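Local structure of alkaline phosphatase (7KWD) at residues Leu113-Ala127 with Ala147-Arg159. The protein probably removes phosphate groups from phosphorylated compounds as a homodimeric alkaline phosphatase that uses zinc and magnesium ions. Residues are numbered along the deposited sequence; the frame is centred on the assembly and turned at random.
Sequences LAIHADGTPLKPFFA and ATPASFVISNPDR. With MG (magnesium ion), chain D.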
loop_
_atom_site.group_PDB
_atom_site.type_symbol
_atom_site.label_atom_id
_atom_site.label_comp_id
_atom_site.label_asym_id
_atom_site.label_seq_id
_atom_site.Cartn_x
_atom_site.Cartn_y
_atom_site.Cartn_z
ATOM N N LEU A 113 4.402 26.663 -1.758
ATOM C CA LEU A 113 5.470 26.294 -0.833
ATOM C C LEU A 113 5.362 27.140 0.425
ATOM O O LEU A 113 5.449 28.367 0.353
ATOM C CB LEU A 113 6.840 26.520 -1.474
ATOM C CG LEU A 113 7.147 25.657 -2.691
ATOM C CD1 LEU A 113 8.480 26.063 -3.335
ATOM C CD2 LEU A 113 7.178 24.175 -2.295
ATOM N N ALA A 114 5.193 26.488 1.577
ATOM C CA ALA A 114 5.107 27.184 2.866
ATOM C C ALA A 114 4.210 28.409 2.780
ATOM O O ALA A 114 4.587 29.532 3.135
ATOM C CB ALA A 114 6.489 27.596 3.365
ATOM N N ILE A 115 2.977 28.173 2.326
ATOM C CA ILE A 115 2.025 29.256 2.120
ATOM C C ILE A 115 0.638 28.650 1.995
ATOM O O ILE A 115 0.477 27.513 1.543
ATOM C CB ILE A 115 2.428 30.062 0.858
ATOM C CG1 ILE A 115 1.794 31.445 0.829
ATOM C CG2 ILE A 115 2.051 29.239 -0.411
ATOM C CD1 ILE A 115 2.273 32.316 -0.363
ATOM N N HIS A 116 -0.373 29.433 2.368
ATOM C CA HIS A 116 -1.751 29.017 2.221
ATOM C C HIS A 116 -2.319 29.523 0.903
ATOM O O HIS A 116 -1.768 30.410 0.277
ATOM C CB HIS A 116 -2.599 29.526 3.392
ATOM C CG HIS A 116 -2.541 28.634 4.584
ATOM N ND1 HIS A 116 -2.658 27.263 4.485
ATOM C CD2 HIS A 116 -2.367 28.906 5.897
ATOM C CE1 HIS A 116 -2.538 26.729 5.683
ATOM N NE2 HIS A 116 -2.376 27.705 6.560
ATOM N N ALA A 117 -3.470 28.979 0.508
ATOM C CA ALA A 117 -4.039 29.347 -0.786
ATOM C C ALA A 117 -4.368 30.836 -0.885
ATOM O O ALA A 117 -4.588 31.341 -1.989
ATOM C CB ALA A 117 -5.314 28.544 -1.058
ATOM N N ASP A 118 -4.443 31.539 0.236
ATOM C CA ASP A 118 -4.752 32.957 0.234
ATOM C C ASP A 118 -3.494 33.797 0.286
ATOM O O ASP A 118 -3.583 35.011 0.425
ATOM C CB ASP A 118 -5.663 33.316 1.420
ATOM C CG ASP A 118 -4.978 33.125 2.759
ATOM O OD1 ASP A 118 -3.799 32.688 2.775
ATOM O OD2 ASP A 118 -5.605 33.416 3.810
ATOM N N GLY A 119 -2.318 33.171 0.242
ATOM C CA GLY A 119 -1.077 33.906 0.312
ATOM C C GLY A 119 -0.479 34.059 1.686
ATOM O O GLY A 119 0.657 34.519 1.800
ATOM N N THR A 120 -1.180 33.675 2.741
ATOM C CA THR A 120 -0.602 33.732 4.079
ATOM C C THR A 120 0.712 32.965 4.125
ATOM O O THR A 120 0.727 31.767 3.829
ATOM C CB THR A 120 -1.560 33.127 5.100
ATOM O OG1 THR A 120 -2.843 33.743 4.957
ATOM C CG2 THR A 120 -1.022 33.332 6.476
ATOM N N PRO A 121 1.838 33.595 4.432
ATOM C CA PRO A 121 3.090 32.850 4.486
ATOM C C PRO A 121 3.180 32.044 5.767
ATOM O O PRO A 121 2.659 32.426 6.817
ATOM C CB PRO A 121 4.176 33.939 4.433
ATOM C CG PRO A 121 3.526 35.125 4.999
ATOM C CD PRO A 121 2.086 35.057 4.474
ATOM N N LEU A 122 3.846 30.904 5.649
ATOM C CA LEU A 122 4.132 30.023 6.763
ATOM C C LEU A 122 5.633 30.006 6.989
ATOM O O LEU A 122 6.412 30.253 6.065
ATOM C CB LEU A 122 3.626 28.614 6.481
ATOM C CG LEU A 122 2.203 28.514 5.908
ATOM C CD1 LEU A 122 1.855 27.087 5.508
ATOM C CD2 LEU A 122 1.204 29.049 6.933
ATOM N N LYS A 123 6.032 29.714 8.212
ATOM C CA LYS A 123 7.451 29.616 8.515
ATOM C C LYS A 123 7.827 28.156 8.531
ATOM O O LYS A 123 7.358 27.419 9.415
ATOM C CB LYS A 123 7.760 30.256 9.864
ATOM C CG LYS A 123 9.244 30.371 10.190
ATOM C CD LYS A 123 9.360 31.134 11.499
ATOM C CE LYS A 123 10.765 31.206 12.027
ATOM N NZ LYS A 123 10.777 31.960 13.329
ATOM N N PRO A 124 8.634 27.679 7.591
ATOM C CA PRO A 124 8.962 26.255 7.544
ATOM C C PRO A 124 10.152 25.917 8.432
ATOM O O PRO A 124 10.983 26.767 8.768
ATOM C CB PRO A 124 9.309 26.027 6.061
ATOM C CG PRO A 124 9.860 27.372 5.588
ATOM C CD PRO A 124 9.305 28.445 6.508
ATOM N N PHE A 125 10.243 24.629 8.752
ATOM C CA PHE A 125 11.043 24.198 9.898
ATOM C C PHE A 125 12.523 24.477 9.722
ATOM O O PHE A 125 13.206 24.829 10.689
ATOM C CB PHE A 125 10.823 22.700 10.187
ATOM C CG PHE A 125 11.437 22.282 11.461
ATOM C CD1 PHE A 125 10.870 22.669 12.655
ATOM C CD2 PHE A 125 12.637 21.589 11.479
ATOM C CE1 PHE A 125 11.477 22.351 13.864
ATOM C CE2 PHE A 125 13.241 21.263 12.669
ATOM C CZ PHE A 125 12.661 21.661 13.863
ATOM N N PHE A 126 13.074 24.294 8.523
ATOM C CA PHE A 126 14.521 24.516 8.439
ATOM C C PHE A 126 14.861 26.012 8.519
ATOM O O PHE A 126 15.987 26.380 8.888
ATOM C CB PHE A 126 15.100 23.914 7.155
ATOM C CG PHE A 126 15.312 22.423 7.213
ATOM C CD1 PHE A 126 14.808 21.662 8.266
ATOM C CD2 PHE A 126 16.052 21.788 6.232
ATOM C CE1 PHE A 126 15.040 20.278 8.327
ATOM C CE2 PHE A 126 16.268 20.393 6.274
ATOM C CZ PHE A 126 15.767 19.649 7.319
ATOM N N ALA A 127 13.916 26.887 8.172
ATOM C CA ALA A 127 14.128 28.309 8.428
ATOM C C ALA A 127 14.187 28.583 9.932
ATOM O O ALA A 127 15.081 29.293 10.423
ATOM C CB ALA A 127 13.029 29.110 7.726
ATOM N N ALA A 147 10.076 20.960 -5.030
ATOM C CA ALA A 147 9.132 21.270 -3.959
ATOM C C ALA A 147 9.582 20.721 -2.618
ATOM O O ALA A 147 9.453 21.395 -1.593
ATOM C CB ALA A 147 7.761 20.703 -4.289
ATOM N N THR A 148 10.129 19.503 -2.591
ATOM C CA THR A 148 10.356 18.869 -1.298
ATOM C C THR A 148 11.451 19.581 -0.526
ATOM O O THR A 148 11.229 19.944 0.642
ATOM C CB THR A 148 10.662 17.384 -1.501
ATOM O OG1 THR A 148 9.531 16.749 -2.111
ATOM C CG2 THR A 148 10.944 16.748 -0.166
ATOM N N PRO A 149 12.626 19.826 -1.087
ATOM C CA PRO A 149 13.620 20.640 -0.364
ATOM C C PRO A 149 13.148 22.054 -0.146
ATOM O O PRO A 149 13.332 22.622 0.951
ATOM C CB PRO A 149 14.865 20.586 -1.280
ATOM C CG PRO A 149 14.367 20.126 -2.607
ATOM C CD PRO A 149 13.155 19.253 -2.332
ATOM N N ALA A 150 12.507 22.645 -1.167
ATOM C CA ALA A 150 12.204 24.065 -1.059
ATOM C C ALA A 150 11.173 24.316 0.028
ATOM O O ALA A 150 11.240 25.335 0.733
ATOM C CB ALA A 150 11.737 24.616 -2.402
ATOM N N SER A 151 10.212 23.393 0.190
ATOM C CA SER A 151 9.158 23.610 1.171
ATOM C C SER A 151 9.707 23.641 2.583
ATOM O O SER A 151 9.002 24.065 3.498
ATOM C CB SER A 151 8.108 22.509 1.069
ATOM O OG SER A 151 8.672 21.273 1.539
ATOM N N PHE A 152 10.947 23.174 2.786
ATOM C CA PHE A 152 11.519 23.190 4.111
ATOM C C PHE A 152 12.192 24.498 4.463
ATOM O O PHE A 152 12.422 24.739 5.653
ATOM C CB PHE A 152 12.541 22.068 4.298
ATOM C CG PHE A 152 11.918 20.767 4.711
ATOM C CD1 PHE A 152 10.777 20.313 4.087
ATOM C CD2 PHE A 152 12.449 20.030 5.731
ATOM C CE1 PHE A 152 10.182 19.121 4.466
ATOM C CE2 PHE A 152 11.859 18.849 6.128
ATOM C CZ PHE A 152 10.741 18.386 5.494
ATOM N N VAL A 153 12.506 25.351 3.475
ATOM C CA VAL A 153 13.331 26.531 3.707
ATOM C C VAL A 153 12.637 27.834 3.318
ATOM O O VAL A 153 12.865 28.860 3.967
ATOM C CB VAL A 153 14.688 26.418 2.981
ATOM C CG1 VAL A 153 15.535 25.441 3.694
ATOM C CG2 VAL A 153 14.455 25.986 1.553
ATOM N N ILE A 154 11.820 27.858 2.260
ATOM C CA ILE A 154 11.324 29.155 1.764
ATOM C C ILE A 154 9.840 29.109 1.419
ATOM O O ILE A 154 9.231 28.055 1.270
ATOM C CB ILE A 154 12.124 29.665 0.541
ATOM C CG1 ILE A 154 12.149 28.638 -0.604
ATOM C CG2 ILE A 154 13.568 30.046 0.951
ATOM C CD1 ILE A 154 10.947 28.741 -1.593
ATOM N N SER A 155 9.263 30.298 1.266
ATOM C CA SER A 155 7.850 30.441 0.953
ATOM C C SER A 155 7.671 31.022 -0.441
ATOM O O SER A 155 8.341 31.990 -0.816
ATOM C CB SER A 155 7.127 31.365 1.944
ATOM O OG SER A 155 5.761 31.448 1.538
ATOM N N ASN A 156 6.748 30.451 -1.194
ATOM C CA ASN A 156 6.492 30.935 -2.548
ATOM C C ASN A 156 5.153 30.413 -3.039
ATOM O O ASN A 156 4.855 29.219 -2.878
ATOM C CB ASN A 156 7.622 30.484 -3.490
ATOM C CG ASN A 156 7.545 31.158 -4.847
ATOM O OD1 ASN A 156 6.498 31.132 -5.501
ATOM N ND2 ASN A 156 8.645 31.770 -5.265
ATOM N N PRO A 157 4.322 31.268 -3.654
ATOM C CA PRO A 157 2.979 30.822 -4.051
ATOM C C PRO A 157 2.968 29.841 -5.196
ATOM O O PRO A 157 1.936 29.198 -5.390
ATOM C CB PRO A 157 2.261 32.122 -4.448
ATOM C CG PRO A 157 3.350 33.101 -4.701
ATOM C CD PRO A 157 4.482 32.729 -3.804
ATOM N N ASP A 158 4.078 29.682 -5.921
ATOM C CA ASP A 158 4.163 28.834 -7.115
ATOM C C ASP A 158 5.394 27.934 -6.998
ATOM O O ASP A 158 6.532 28.410 -7.155
ATOM C CB ASP A 158 4.258 29.708 -8.375
ATOM C CG ASP A 158 4.251 28.900 -9.692
ATOM O OD1 ASP A 158 3.993 27.676 -9.672
ATOM O OD2 ASP A 158 4.512 29.520 -10.747
ATOM N N ARG A 159 5.157 26.637 -6.733
ATOM C CA ARG A 159 6.256 25.692 -6.611
ATOM C C ARG A 159 7.100 25.669 -7.878
ATOM O O ARG A 159 8.294 25.390 -7.824
ATOM C CB ARG A 159 5.742 24.275 -6.300
ATOM C CG ARG A 159 4.740 23.692 -7.291
ATOM C CD ARG A 159 4.458 22.210 -7.059
ATOM N NE ARG A 159 5.622 21.335 -7.266
ATOM C CZ ARG A 159 5.598 20.011 -7.092
ATOM N NH1 ARG A 159 6.679 19.269 -7.341
ATOM N NH2 ARG A 159 4.475 19.420 -6.682
HETATM MG MG MG D . 10.039 15.684 -4.169
HETATM O O HOH W 1 11.267 17.365 -4.584
HETATM O O HOH W 2 8.631 16.698 -5.068
HETATM O O HOH W 3 10.162 14.389 -6.097
#
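Leu113 and Asn156 form a single antiparallel bridge, a hydrogen-bonded pair: Leu113 N donates to Asn156 O (2.8 Å) and Asn156 N to Leu113 O (2.9 Å). With CG anti to the carbonyl carbon (chi1 -64°), the Leu113 side chain is wedged between helix 147-153 and Arg159 CA: CD1 meets Ala150 CB at 3.7 Å and Ile154 CD1, while CD2 rests on Ser151 CB and the Ala147 carbonyl. Ala114 O takes two donors from opposite faces of its plane: Ser155 OG at 2.8 Å, well above the carbonyl plane, and Leu122 N, which folds the 113-127 loop back on itself. Ile115 sets its CD1 methyl over the face of the Pro157 ring. The loop thus packs along helix 147-153 and residues 154-159. The N-terminal end of that helix belongs to the alkaline phosphatase metal site: Thr148 OG1 binds the magnesium ion at 2.4 Å, together with Asp47, Glu270 and three waters. Beyond the helix, Arg159, salt-bridged to Glu94, brings its side chain near Ser95, probably the phosphoserine nucleophile. Pro124, the N-cap of helix 125-131, presses CB and CG onto the backbone at Ser151, Phe152 and Val153. There Phe126 N donates to Phe152 O (3.0 Å). The two rings make a T-shaped stack, planes at 87°, with Phe152 CD2 sitting 3.6 Å above the centre of the Phe126 face. An alanine at Phe126 would keep the backbone bond but would probably leave the Phe152 edge without its aromatic face, opening a gap beside Val266 and Gln268 of strand 265-271.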